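PDB 6Q75: GH26A from Muricauda sp. MAR_2010_75, which probably hydrolyses beta-linked polysaccharides such as mannans, as do other retaining enzymes of glycoside hydrolase family 26. Local coordinates for residues N27-V32 / N212-W216; I130-W135 / W184-K188; L171-Y175 / L197-L201; M178-W182 / G228-Y234; V278-P282 / T305-P309. One frame throughout, in Å; residues are numbered along the deposited sequence.

Contact 1 (N27-V32 / N212-W216); sequences NATEEV and NNLIW
One face of the Asn212 side-chain amide is overlaid by Asn27: the carbonyl oxygen Asn27 O stands 3.4 Å from Asn212 CG, above the amide plane and somewhat off the normal, and Asn27 CB lies over the same face, 3.8 Å from that carbon. Asn212 OD1 is satisfied by Asn25 just before the segment. Asn213 holds its own amide differently: the plane is turned 74° from the Glu31 carboxylate, and the two residues meet only through Glu31 OE2 and Asn213 CB, 4.1 Å apart, while Asn213 ND2 bonds to Val168 O.

Between these groups runs the backbone hydrogen bond of the contact, Thr29 N to Asn212 O at 3.1 Å, with an N-H...O angle of 162°. Ala28 CA adds a C-H...O contact of 3.5 Å to the same Asn212 O. Thr29 is the N-cap residue of helix 30-40, so the bond fixes the start of that helix against the chain entering strand 214-221, at the N-terminal end of the strands of the parallel barrel. One helical turn further, Val32 splits its branches. CG2 presses on the peptide carbonyl of Asn213, 3.3 Å from Asn213 O, whereas CG1, anti to the backbone N (chi1 159°), reaches Ile215 CG1 at 3.7 Å.

Chemically, Asn212 OD1 and Asn213 ND2 are engaged with Asn25 and Val168, and the hydrogen bond that crosses the contact is made between main chains, so it probably depends little on the identity of these side chains.

Contact 2 (I130-W135 / W184-K188); sequences ISKKEW and WWGNK
Lys188 folds its aliphatic chain over one face of the Trp135 indole. Its CG stands 3.7 Å from the centroid of the six-membered ring, only 10° off the ring normal, which makes it a CH-pi contact. Bends at chi2 and chi4 curl the chain back, bringing NZ to Trp184 O at 3.0 Å and to Gly186 O at 2.8 Å. From segment 130-135 the rim of Trp135 is the bump: its CZ3 pushes between Trp185 CA and Trp184 CZ3, 3.7 Å from the latter, the two tryptophan side chains crossing at about a right angle. Ile130 fills the remaining notch, with CG2 3.3 Å from Trp184 O and 3.7 Å from Lys188 CE, and CD1 lying 3.9 Å from Trp184 CE3.

Ser131 and Glu134 form a capping box that starts helix 132-138 and probably helps to place Trp135, while Trp135 NE1 bonds to Asp192 O. A methionine replacing Lys188 would probably leave the carbonyls of Trp184 and Gly186 without this donor and the loop 184-188 less firmly folded. The lysine thus serves both chemistries: methylenes for the indole face, and an ammonium group whose charge two peptide oxygens would help to offset.

Contact 3 (L171-Y175 / L197-L201); sequences LWRPY and LWKQL
Leu197 CD2 sits over the centre of the Tyr175 ring, 3.6 Å from the centroid and 6° off the normal, a CH-pi contact with the leucine and tyrosine side chains crossing at about a right angle. One helical turn on from Leu197, Leu201 CD2 lies 3.7 Å from Tyr175 CE2 and 3.5 Å from Pro174 CB, so a single methyl is wedged between proline and tyrosine. Trp198 closes the packed part from another direction. Its CZ3 lies 3.8 Å from Pro174 CG, and Pro174 O comes up to the edge of that indole, near its plane, 3.5 Å from CZ3. CG of Trp198 is anti to the backbone N (chi1 -176°), which swings the ring along the helix side to reach the proline.

These residues join strand 170-173, with the chain leaving its C-terminal end, to helix 194-208, the next long helix in sequence, a beta-alpha unit of the (beta/alpha)8 barrel found in family 26. The polar ends are bonded outside the contact, Tyr175 OH to Trp149 and Trp198 NE1 to the carbonyl of Tyr243.

Toward the start of the strand the fit loosens. Trp172 approaches Leu201 CD2 no nearer than 4.2 Å, through NE1, and its closer neighbour is Pro174 CB, resting on one face of its indole. The helix holds its partly exposed residues, Lys199 and Gln200, away from this packing.

Contact 4 (M178-W182 / G228-Y234); sequences MNGVW and GDQAYDY
An isolated antiparallel beta bridge ties the loops following strands 170-173 and 214-221 at the C-terminal end of the barrel, where enzymes of this type carry their active site. Gly180 and Ala231 are the bridged, non-hydrogen-bonded pair, with CA atoms 3.9 Å apart. Tyr232 N bonds to Asn179 O at 2.9 Å on one flank; on the other, Val181 N to Gln230 O is weak (3.1 Å, 132°).

Asn179 extends the bridge's hydrogen bonding with its side chain: ND2 gives a nearly straight bond (2.9 Å, 170°) to Tyr232 O, lying in that carbonyl's plane, and also bonds to Asn221 O. Its CG, set between the backbone N and the carbonyl carbon (chi1 57°), brings the amide there. A leucine in place of Asn179 would probably leave these two carbonyls without their shared donor and free the 228-234 loop to shift. Val181 CG1 rests 3.7 Å from Tyr232 CE2, and Trp182 CH2 reaches Ala231 CB at 3.9 Å. A Tris molecule bound about 5 Å from the Trp182 side chain is consistent with a pocket here.

Around the bridge, Asn179 and Tyr234 pack on Ala220 of strand 214-221, and Tyr234 also on Leu264 and Leu267 of helix 258-268.

Contact 5 (V278-P282 / T305-P309); sequences VGQLP and TANSP
Asn307 directs its side-chain amide at the turn 279-281 and uses both of its polar atoms there. ND2 gives a hydrogen bond of 2.9 Å to Gly279 O, while OD1 accepts one from Leu281 N at 2.7 Å. Leu281 N lies in the plane of the Asn307 side-chain carbonyl, on a lone pair of OD1. Gly279 O is close to the Asn307 amide plane, but the donor comes to it from above the glycine's carbonyl plane, 38° out. With CG anti to the carbonyl carbon (chi1 -64°), the amide is carried out toward the neighbouring loop, and it is held at both atoms, which probably restricts its rotation about chi2. The donor ND2 has a further acceptor in Trp302 O.

Leu281 crosses Asn307 at about a right angle. Its CB and CG crowd the amide oxygen, CG coming within 3.3 Å of Asn307 OD1, so the hydrogen bond accepted by OD1 is flanked by hydrocarbon. Ala306 faces the peptide between Gly279 and Gln280, its CB 3.7 Å from Gln280 N. On the outer side the extended Gln280 chain runs by Ala306, with Gln280 CG 3.4 Å from Ala306 O.

One edge of the primary amide spans Gly279 O and Leu281 N, much as the N-H and C=O of a single residue do in a parallel beta-sheet. It joins the loop leaving strand 273-278 to the short link between helices 302-305 and 309-316. Ser308 caps the second of these helices through Arg311 N. Leu281 touches Phe296 and Val298 of strand 293-299 and Val312 and Val315 of helix 309-316.

All five contacts lie in one family 26 barrel. Contacts 1 and 3 share its sheet through the neighbouring strands 214-221 and 170-173; their centres are 15 Å apart and they touch directly. Contacts 2 and 4 touch, with centres 13 Å apart, and each crosses contact 3 along the sequence. Contact 1, whose loop encloses contacts 2 and 3, lies across the chain's centre from contact 4, about 30 Å between centres. Contact 5 opens after the others have closed, 23 to 33 Å from them between centres, and touches none. Contacts 1 to 4 thus form a connected series from the barrel's N-terminal base to its C-terminal loops, while contact 5 ties a separate part of the C-terminal side.

Contact 1 (N27-V32 / N212-W216)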
# COMPACT_ATOMS: atom_id res chain seq x y z
N ASN A 27 -9.57 -10.98 -15.24
CA ASN A 27 -10.74 -10.15 -15.50
C ASN A 27 -10.50 -8.68 -15.17
O ASN A 27 -11.46 -7.94 -14.97
CB ASN A 27 -11.95 -10.66 -14.71
CG ASN A 27 -12.57 -11.90 -15.33
OD1 ASN A 27 -12.31 -12.24 -16.49
ND2 ASN A 27 -13.39 -12.58 -14.55
N ALA A 28 -9.24 -8.25 -15.08
CA ALA A 28 -8.93 -6.88 -14.71
C ALA A 28 -9.67 -5.87 -15.60
O ALA A 28 -9.80 -6.07 -16.81
CB ALA A 28 -7.42 -6.64 -14.82
N THR A 29 -10.12 -4.78 -14.99
CA THR A 29 -10.79 -3.74 -15.75
C THR A 29 -9.79 -3.00 -16.64
O THR A 29 -8.58 -3.10 -16.45
CB THR A 29 -11.48 -2.74 -14.82
OG1 THR A 29 -10.48 -2.10 -14.03
CG2 THR A 29 -12.45 -3.46 -13.93
N GLU A 30 -10.32 -2.26 -17.62
CA GLU A 30 -9.46 -1.52 -18.54
C GLU A 30 -8.59 -0.50 -17.82
O GLU A 30 -7.40 -0.36 -18.14
CB GLU A 30 -10.32 -0.84 -19.61
CG GLU A 30 -11.15 -1.81 -20.42
N GLU A 31 -9.13 0.19 -16.80
CA GLU A 31 -8.33 1.19 -16.10
C GLU A 31 -7.17 0.56 -15.34
O GLU A 31 -6.12 1.19 -15.18
CB GLU A 31 -9.21 2.02 -15.15
CG GLU A 31 -9.86 1.21 -14.05
CD GLU A 31 -11.29 0.78 -14.38
OE1 GLU A 31 -11.70 0.86 -15.58
OE2 GLU A 31 -11.98 0.35 -13.41
N VAL A 32 -7.33 -0.69 -14.86
CA VAL A 32 -6.21 -1.39 -14.23
C VAL A 32 -5.15 -1.73 -15.27
O VAL A 32 -3.95 -1.56 -15.05
CB VAL A 32 -6.71 -2.65 -13.50
CG1 VAL A 32 -5.57 -3.64 -13.28
CG2 VAL A 32 -7.36 -2.30 -12.17
N ASN A 212 -12.51 -6.36 -9.67
CA ASN A 212 -11.53 -6.45 -10.74
C ASN A 212 -10.73 -5.18 -10.95
O ASN A 212 -9.97 -5.10 -11.91
CB ASN A 212 -12.23 -6.85 -12.05
CG ASN A 212 -12.88 -8.19 -11.93
OD1 ASN A 212 -12.28 -9.11 -11.37
ND2 ASN A 212 -14.12 -8.32 -12.41
N ASN A 213 -10.95 -4.17 -10.12
CA ASN A 213 -10.27 -2.89 -10.25
C ASN A 213 -9.07 -2.77 -9.32
O ASN A 213 -8.52 -1.67 -9.18
CB ASN A 213 -11.24 -1.74 -10.00
CG ASN A 213 -11.77 -1.77 -8.58
OD1 ASN A 213 -12.01 -2.86 -8.02
ND2 ASN A 213 -11.94 -0.59 -7.98
N LEU A 214 -8.64 -3.85 -8.68
CA LEU A 214 -7.53 -3.80 -7.74
C LEU A 214 -6.22 -4.22 -8.40
O LEU A 214 -6.19 -5.16 -9.20
CB LEU A 214 -7.79 -4.69 -6.53
CG LEU A 214 -9.17 -4.52 -5.88
CD1 LEU A 214 -9.35 -5.49 -4.72
CD2 LEU A 214 -9.34 -3.10 -5.39
N ILE A 215 -5.16 -3.45 -8.14
CA ILE A 215 -3.79 -3.85 -8.41
C ILE A 215 -3.21 -4.29 -7.08
O ILE A 215 -3.18 -3.52 -6.12
CB ILE A 215 -2.98 -2.68 -9.02
CG1 ILE A 215 -3.45 -2.42 -10.46
CG2 ILE A 215 -1.48 -2.99 -9.01
CD1 ILE A 215 -3.02 -1.07 -10.98
N TRP A 216 -2.74 -5.54 -7.00
CA TRP A 216 -2.38 -6.10 -5.71
C TRP A 216 -0.94 -5.77 -5.37
O TRP A 216 -0.01 -6.29 -5.99
CB TRP A 216 -2.62 -7.61 -5.67
CG TRP A 216 -4.10 -7.89 -5.57
CD1 TRP A 216 -5.04 -7.77 -6.56
CD2 TRP A 216 -4.82 -8.22 -4.38
NE1 TRP A 216 -6.29 -8.07 -6.07
CE2 TRP A 216 -6.18 -8.34 -4.73
CE3 TRP A 216 -4.45 -8.47 -3.06
CZ2 TRP A 216 -7.16 -8.67 -3.80
CZ3 TRP A 216 -5.42 -8.80 -2.14
CH2 TRP A 216 -6.77 -8.92 -2.52

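Contact 2 (I130-W135 / W184-K188)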
# COMPACT_ATOMS: atom_id res chain seq x y z
N ILE A 130 -1.71 -12.24 19.01
CA ILE A 130 -2.67 -13.21 18.50
C ILE A 130 -2.08 -14.61 18.65
O ILE A 130 -0.90 -14.82 18.37
CB ILE A 130 -3.04 -12.91 17.03
CG1 ILE A 130 -4.12 -13.87 16.54
CG2 ILE A 130 -1.77 -12.90 16.14
CD1 ILE A 130 -4.73 -13.47 15.22
N SER A 131 -2.89 -15.56 19.11
CA SER A 131 -2.33 -16.89 19.31
C SER A 131 -2.30 -17.67 18.00
O SER A 131 -2.97 -17.33 17.02
CB SER A 131 -3.13 -17.67 20.34
OG SER A 131 -4.32 -18.14 19.73
N LYS A 132 -1.51 -18.75 18.00
CA LYS A 132 -1.48 -19.63 16.84
C LYS A 132 -2.87 -20.19 16.54
O LYS A 132 -3.28 -20.24 15.37
CB LYS A 132 -0.48 -20.76 17.07
CG LYS A 132 -0.34 -21.73 15.92
N LYS A 133 -3.62 -20.58 17.57
CA LYS A 133 -4.97 -21.12 17.33
C LYS A 133 -5.92 -20.06 16.79
O LYS A 133 -6.74 -20.35 15.91
CB LYS A 133 -5.53 -21.73 18.62
CG LYS A 133 -6.75 -22.60 18.39
CD LYS A 133 -8.01 -21.83 18.72
N GLU A 134 -5.85 -18.83 17.32
CA GLU A 134 -6.71 -17.77 16.81
C GLU A 134 -6.37 -17.46 15.36
O GLU A 134 -7.26 -17.18 14.55
CB GLU A 134 -6.57 -16.51 17.66
CG GLU A 134 -7.22 -16.63 19.03
CD GLU A 134 -6.72 -15.61 20.03
OE1 GLU A 134 -5.78 -14.84 19.71
OE2 GLU A 134 -7.26 -15.59 21.16
N TRP A 135 -5.08 -17.45 15.03
CA TRP A 135 -4.66 -17.27 13.64
C TRP A 135 -5.20 -18.39 12.77
O TRP A 135 -5.81 -18.15 11.72
CB TRP A 135 -3.13 -17.19 13.59
CG TRP A 135 -2.59 -17.12 12.19
CD1 TRP A 135 -2.24 -18.17 11.39
CD2 TRP A 135 -2.36 -15.94 11.42
NE1 TRP A 135 -1.81 -17.72 10.17
CE2 TRP A 135 -1.88 -16.35 10.16
CE3 TRP A 135 -2.52 -14.57 11.68
CZ2 TRP A 135 -1.55 -15.44 9.15
CZ3 TRP A 135 -2.18 -13.66 10.65
CH2 TRP A 135 -1.71 -14.10 9.42
N TRP A 184 -0.43 -7.57 14.22
CA TRP A 184 -0.91 -8.91 14.56
C TRP A 184 -0.76 -9.88 13.41
O TRP A 184 -0.63 -11.09 13.63
CB TRP A 184 -2.37 -8.87 15.04
CG TRP A 184 -3.40 -8.43 14.03
CD1 TRP A 184 -3.96 -7.19 13.92
CD2 TRP A 184 -4.05 -9.26 13.05
NE1 TRP A 184 -4.90 -7.19 12.90
CE2 TRP A 184 -4.97 -8.45 12.36
CE3 TRP A 184 -3.92 -10.60 12.68
CZ2 TRP A 184 -5.76 -8.93 11.30
CZ3 TRP A 184 -4.71 -11.08 11.64
CH2 TRP A 184 -5.62 -10.24 10.96
N TRP A 185 -0.78 -9.40 12.17
CA TRP A 185 -0.59 -10.27 11.01
C TRP A 185 0.89 -10.45 10.65
O TRP A 185 1.20 -11.08 9.63
CB TRP A 185 -1.35 -9.70 9.81
CG TRP A 185 -0.88 -8.34 9.39
CD1 TRP A 185 0.17 -8.05 8.56
CD2 TRP A 185 -1.48 -7.09 9.73
NE1 TRP A 185 0.29 -6.68 8.40
CE2 TRP A 185 -0.72 -6.07 9.10
CE3 TRP A 185 -2.56 -6.72 10.55
CZ2 TRP A 185 -1.02 -4.73 9.24
CZ3 TRP A 185 -2.87 -5.39 10.69
CH2 TRP A 185 -2.08 -4.39 10.04
N GLY A 186 1.80 -9.91 11.47
CA GLY A 186 3.21 -9.92 11.14
C GLY A 186 3.94 -11.15 11.63
O GLY A 186 3.52 -11.82 12.58
N ASN A 187 5.05 -11.44 10.96
CA ASN A 187 5.93 -12.56 11.28
C ASN A 187 5.18 -13.88 11.44
O ASN A 187 5.39 -14.63 12.38
CB ASN A 187 6.73 -12.27 12.56
CG ASN A 187 7.83 -13.27 12.79
OD1 ASN A 187 8.38 -13.82 11.84
ND2 ASN A 187 8.17 -13.52 14.04
N LYS A 188 4.30 -14.19 10.48
CA LYS A 188 3.58 -15.46 10.43
C LYS A 188 4.21 -16.29 9.32
O LYS A 188 3.88 -16.14 8.15
CB LYS A 188 2.10 -15.23 10.20
CG LYS A 188 1.47 -14.37 11.28
CD LYS A 188 1.37 -15.12 12.63
CE LYS A 188 0.70 -14.23 13.71
NZ LYS A 188 1.52 -13.08 14.16

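Contact 3 (L171-Y175 / L197-L201)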
# COMPACT_ATOMS: atom_id res chain seq x y z
N LEU A 171 -4.32 1.05 -6.33
CA LEU A 171 -3.13 0.36 -5.85
C LEU A 171 -3.43 -0.11 -4.43
O LEU A 171 -3.34 0.66 -3.47
CB LEU A 171 -1.91 1.29 -5.88
CG LEU A 171 -1.55 1.76 -7.29
CD1 LEU A 171 -0.52 2.91 -7.22
CD2 LEU A 171 -0.98 0.61 -8.14
N TRP A 172 -3.81 -1.39 -4.28
CA TRP A 172 -4.35 -1.93 -3.04
C TRP A 172 -3.23 -2.61 -2.25
O TRP A 172 -2.59 -3.52 -2.77
CB TRP A 172 -5.47 -2.91 -3.40
CG TRP A 172 -6.04 -3.74 -2.32
CD1 TRP A 172 -6.12 -5.11 -2.30
CD2 TRP A 172 -6.68 -3.28 -1.13
NE1 TRP A 172 -6.74 -5.53 -1.14
CE2 TRP A 172 -7.11 -4.43 -0.41
CE3 TRP A 172 -6.93 -2.01 -0.58
CZ2 TRP A 172 -7.76 -4.36 0.82
CZ3 TRP A 172 -7.56 -1.93 0.66
CH2 TRP A 172 -8.00 -3.11 1.33
N ARG A 173 -2.96 -2.14 -1.01
CA ARG A 173 -1.81 -2.61 -0.22
C ARG A 173 -2.30 -3.13 1.14
O ARG A 173 -2.19 -2.45 2.16
CB ARG A 173 -0.74 -1.51 -0.06
CG ARG A 173 -0.69 -0.49 -1.22
CD ARG A 173 0.59 0.35 -1.14
NE ARG A 173 0.86 0.81 0.24
CZ ARG A 173 0.23 1.83 0.81
NH1 ARG A 173 0.52 2.16 2.07
NH2 ARG A 173 -0.72 2.51 0.15
N PRO A 174 -2.92 -4.32 1.17
CA PRO A 174 -3.40 -4.88 2.43
C PRO A 174 -2.30 -5.57 3.26
O PRO A 174 -1.33 -6.12 2.73
CB PRO A 174 -4.45 -5.89 1.96
CG PRO A 174 -3.82 -6.45 0.66
CD PRO A 174 -3.08 -5.22 0.03
N TYR A 175 -2.51 -5.59 4.57
CA TYR A 175 -1.69 -6.36 5.51
C TYR A 175 -0.20 -6.06 5.30
O TYR A 175 0.63 -6.96 5.15
CB TYR A 175 -1.96 -7.85 5.39
CG TYR A 175 -3.39 -8.24 5.73
CD1 TYR A 175 -3.98 -7.87 6.94
CD2 TYR A 175 -4.14 -8.99 4.84
CE1 TYR A 175 -5.30 -8.24 7.26
CE2 TYR A 175 -5.46 -9.38 5.15
CZ TYR A 175 -6.02 -8.99 6.35
OH TYR A 175 -7.33 -9.36 6.66
N LEU A 197 -3.27 -16.14 4.65
CA LEU A 197 -4.12 -14.97 4.83
C LEU A 197 -4.22 -14.16 3.54
O LEU A 197 -5.31 -13.73 3.15
CB LEU A 197 -3.59 -14.09 5.97
CG LEU A 197 -4.28 -12.72 6.14
CD1 LEU A 197 -5.78 -12.94 6.41
CD2 LEU A 197 -3.64 -11.87 7.28
N TRP A 198 -3.09 -13.93 2.87
CA TRP A 198 -3.11 -13.17 1.62
C TRP A 198 -4.04 -13.82 0.60
O TRP A 198 -4.88 -13.15 -0.02
CB TRP A 198 -1.69 -13.08 1.06
CG TRP A 198 -1.58 -12.24 -0.18
CD1 TRP A 198 -1.77 -12.64 -1.47
CD2 TRP A 198 -1.25 -10.85 -0.22
NE1 TRP A 198 -1.56 -11.57 -2.33
CE2 TRP A 198 -1.24 -10.47 -1.58
CE3 TRP A 198 -0.96 -9.90 0.75
CZ2 TRP A 198 -0.95 -9.17 -1.98
CZ3 TRP A 198 -0.68 -8.60 0.35
CH2 TRP A 198 -0.69 -8.25 -1.01
N LYS A 199 -3.91 -15.14 0.43
CA LYS A 199 -4.73 -15.82 -0.57
C LYS A 199 -6.20 -15.84 -0.19
O LYS A 199 -7.07 -15.77 -1.07
CB LYS A 199 -4.21 -17.24 -0.77
CG LYS A 199 -2.79 -17.33 -1.31
CD LYS A 199 -2.32 -18.76 -1.21
CE LYS A 199 -0.81 -18.90 -1.16
NZ LYS A 199 -0.51 -20.34 -0.88
N GLN A 200 -6.50 -15.92 1.11
CA GLN A 200 -7.89 -15.89 1.55
C GLN A 200 -8.52 -14.52 1.29
O GLN A 200 -9.68 -14.43 0.87
CB GLN A 200 -7.98 -16.25 3.04
CG GLN A 200 -9.40 -16.49 3.55
CD GLN A 200 -9.40 -17.01 4.98
OE1 GLN A 200 -9.70 -16.27 5.93
NE2 GLN A 200 -9.03 -18.26 5.14
N LEU A 201 -7.77 -13.45 1.55
CA LEU A 201 -8.28 -12.12 1.23
C LEU A 201 -8.45 -11.98 -0.28
O LEU A 201 -9.43 -11.40 -0.76
CB LEU A 201 -7.33 -11.05 1.77
CG LEU A 201 -7.80 -9.61 1.49
CD1 LEU A 201 -8.99 -9.29 2.37
CD2 LEU A 201 -6.69 -8.58 1.78

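Contact 4 (M178-W182 / G228-Y234)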
# COMPACT_ATOMS: atom_id res chain seq x y z
N MET A 178 4.25 -7.03 6.65
CA MET A 178 3.93 -8.34 7.20
C MET A 178 5.16 -9.11 7.64
O MET A 178 5.03 -10.10 8.37
CB MET A 178 3.14 -9.15 6.17
CG MET A 178 3.99 -9.69 5.00
SD MET A 178 4.62 -8.44 3.85
CE MET A 178 3.16 -7.90 2.98
N ASN A 179 6.36 -8.67 7.21
CA ASN A 179 7.58 -9.31 7.69
C ASN A 179 8.03 -8.74 9.03
O ASN A 179 8.96 -9.28 9.64
CB ASN A 179 8.71 -9.20 6.65
CG ASN A 179 9.02 -7.76 6.25
OD1 ASN A 179 8.13 -6.92 6.20
ND2 ASN A 179 10.30 -7.48 5.97
N GLY A 180 7.36 -7.69 9.51
CA GLY A 180 7.68 -7.14 10.81
C GLY A 180 7.00 -7.90 11.92
O GLY A 180 6.04 -8.66 11.71
N VAL A 181 7.48 -7.67 13.15
CA VAL A 181 6.91 -8.33 14.32
C VAL A 181 5.83 -7.51 15.01
O VAL A 181 5.20 -7.99 15.96
CB VAL A 181 8.00 -8.70 15.36
CG1 VAL A 181 9.04 -9.62 14.72
CG2 VAL A 181 8.68 -7.42 15.93
N TRP A 182 5.52 -6.31 14.52
CA TRP A 182 4.70 -5.40 15.31
C TRP A 182 3.20 -5.53 15.08
O TRP A 182 2.43 -5.35 16.04
CB TRP A 182 5.12 -3.95 15.06
CG TRP A 182 5.46 -3.58 13.64
CD1 TRP A 182 4.62 -3.03 12.71
CD2 TRP A 182 6.75 -3.70 13.01
NE1 TRP A 182 5.31 -2.79 11.53
CE2 TRP A 182 6.61 -3.20 11.69
CE3 TRP A 182 7.99 -4.20 13.41
CZ2 TRP A 182 7.67 -3.18 10.78
CZ3 TRP A 182 9.06 -4.16 12.51
CH2 TRP A 182 8.89 -3.67 11.20
N GLY A 228 13.27 -6.77 19.68
CA GLY A 228 11.92 -6.28 19.86
C GLY A 228 11.32 -5.58 18.66
O GLY A 228 10.17 -5.11 18.74
N ASP A 229 12.04 -5.52 17.53
CA ASP A 229 11.63 -4.68 16.42
C ASP A 229 12.11 -5.26 15.09
O ASP A 229 12.43 -4.50 14.17
CB ASP A 229 12.17 -3.25 16.64
CG ASP A 229 11.46 -2.19 15.79
OD1 ASP A 229 10.33 -2.41 15.33
OD2 ASP A 229 12.05 -1.08 15.64
N GLN A 230 12.14 -6.59 14.96
CA GLN A 230 12.69 -7.24 13.77
C GLN A 230 11.72 -7.20 12.60
O GLN A 230 10.48 -7.19 12.75
CB GLN A 230 13.07 -8.70 14.06
CG GLN A 230 14.04 -8.89 15.23
CD GLN A 230 13.33 -9.12 16.58
OE1 GLN A 230 12.15 -8.76 16.76
NE2 GLN A 230 14.04 -9.73 17.51
N ALA A 231 12.30 -7.22 11.41
CA ALA A 231 11.56 -7.48 10.18
C ALA A 231 12.38 -8.46 9.36
O ALA A 231 13.57 -8.23 9.08
CB ALA A 231 11.28 -6.19 9.39
N TYR A 232 11.74 -9.57 8.98
CA TYR A 232 12.47 -10.71 8.47
C TYR A 232 12.54 -10.67 6.95
O TYR A 232 12.08 -9.72 6.30
CB TYR A 232 11.83 -11.99 9.03
CG TYR A 232 12.06 -12.06 10.54
CD1 TYR A 232 13.34 -12.27 11.04
CD2 TYR A 232 11.03 -11.86 11.44
CE1 TYR A 232 13.58 -12.30 12.41
CE2 TYR A 232 11.26 -11.90 12.81
CZ TYR A 232 12.54 -12.12 13.28
OH TYR A 232 12.79 -12.16 14.64
N ASP A 233 13.14 -11.70 6.37
CA ASP A 233 13.41 -11.73 4.93
C ASP A 233 12.12 -11.64 4.12
O ASP A 233 11.11 -12.27 4.43
CB ASP A 233 14.14 -13.02 4.56
CG ASP A 233 15.59 -13.04 5.01
OD1 ASP A 233 16.21 -11.97 5.14
OD2 ASP A 233 16.12 -14.15 5.21
N TYR A 234 12.19 -10.88 3.02
CA TYR A 234 11.04 -10.70 2.14
C TYR A 234 10.45 -12.04 1.71
O TYR A 234 9.22 -12.22 1.75
CB TYR A 234 11.46 -9.91 0.90
CG TYR A 234 11.82 -8.44 1.13
CD1 TYR A 234 11.02 -7.62 1.92
CD2 TYR A 234 12.96 -7.88 0.54
CE1 TYR A 234 11.31 -6.27 2.08
CE2 TYR A 234 13.27 -6.53 0.70
CZ TYR A 234 12.45 -5.74 1.48
OH TYR A 234 12.74 -4.41 1.66

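Contact 5 (V278-P282 / T305-P309)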
# COMPACT_ATOMS: atom_id res chain seq x y z
N VAL A 278 7.58 6.10 2.71
CA VAL A 278 8.89 6.66 3.05
C VAL A 278 8.69 7.80 4.03
O VAL A 278 7.62 8.41 4.13
CB VAL A 278 9.71 7.18 1.84
CG1 VAL A 278 9.82 6.09 0.77
CG2 VAL A 278 9.13 8.48 1.29
N GLY A 279 9.77 8.10 4.75
CA GLY A 279 9.78 9.30 5.58
C GLY A 279 10.69 10.31 4.90
O GLY A 279 10.23 11.12 4.10
N GLN A 280 11.98 10.25 5.21
CA GLN A 280 12.97 10.99 4.43
C GLN A 280 12.89 10.58 2.96
O GLN A 280 12.91 9.39 2.64
CB GLN A 280 14.38 10.70 4.95
CG GLN A 280 14.61 11.11 6.38
CD GLN A 280 16.06 10.88 6.80
OE1 GLN A 280 16.94 10.76 5.94
NE2 GLN A 280 16.30 10.81 8.11
N LEU A 281 12.81 11.57 2.08
CA LEU A 281 12.67 11.30 0.65
C LEU A 281 13.94 10.67 0.09
O LEU A 281 15.03 10.91 0.61
CB LEU A 281 12.36 12.58 -0.10
CG LEU A 281 10.91 13.06 0.03
CD1 LEU A 281 10.81 14.53 -0.36
CD2 LEU A 281 10.05 12.21 -0.88
N PRO A 282 13.84 9.89 -0.99
CA PRO A 282 15.05 9.42 -1.69
C PRO A 282 15.70 10.55 -2.48
O PRO A 282 15.06 11.16 -3.34
CB PRO A 282 14.52 8.32 -2.62
CG PRO A 282 13.05 8.67 -2.84
CD PRO A 282 12.58 9.33 -1.56
N THR A 305 8.33 16.90 8.73
CA THR A 305 9.22 16.62 9.85
C THR A 305 10.47 15.84 9.45
O THR A 305 11.46 15.86 10.19
CB THR A 305 8.46 15.86 10.94
OG1 THR A 305 8.06 14.59 10.42
CG2 THR A 305 7.22 16.62 11.37
N ALA A 306 10.45 15.14 8.32
CA ALA A 306 11.57 14.32 7.90
C ALA A 306 12.25 14.85 6.65
O ALA A 306 13.13 14.18 6.10
CB ALA A 306 11.12 12.87 7.65
N ASN A 307 11.83 16.02 6.17
CA ASN A 307 12.34 16.56 4.91
C ASN A 307 12.36 18.07 5.03
O ASN A 307 11.34 18.68 5.36
CB ASN A 307 11.42 16.17 3.74
CG ASN A 307 11.39 14.68 3.50
OD1 ASN A 307 12.32 14.08 2.89
ND2 ASN A 307 10.33 14.05 3.98
N SER A 308 13.50 18.69 4.72
CA SER A 308 13.49 20.13 4.59
C SER A 308 12.70 20.51 3.34
O SER A 308 12.59 19.71 2.40
CB SER A 308 14.92 20.66 4.49
OG SER A 308 15.44 20.28 3.24
N PRO A 309 12.15 21.73 3.30
CA PRO A 309 11.48 22.17 2.05
C PRO A 309 12.39 22.09 0.85
O PRO A 309 11.95 21.77 -0.26
CB PRO A 309 11.09 23.63 2.35
CG PRO A 309 11.08 23.73 3.85
CD PRO A 309 12.11 22.76 4.35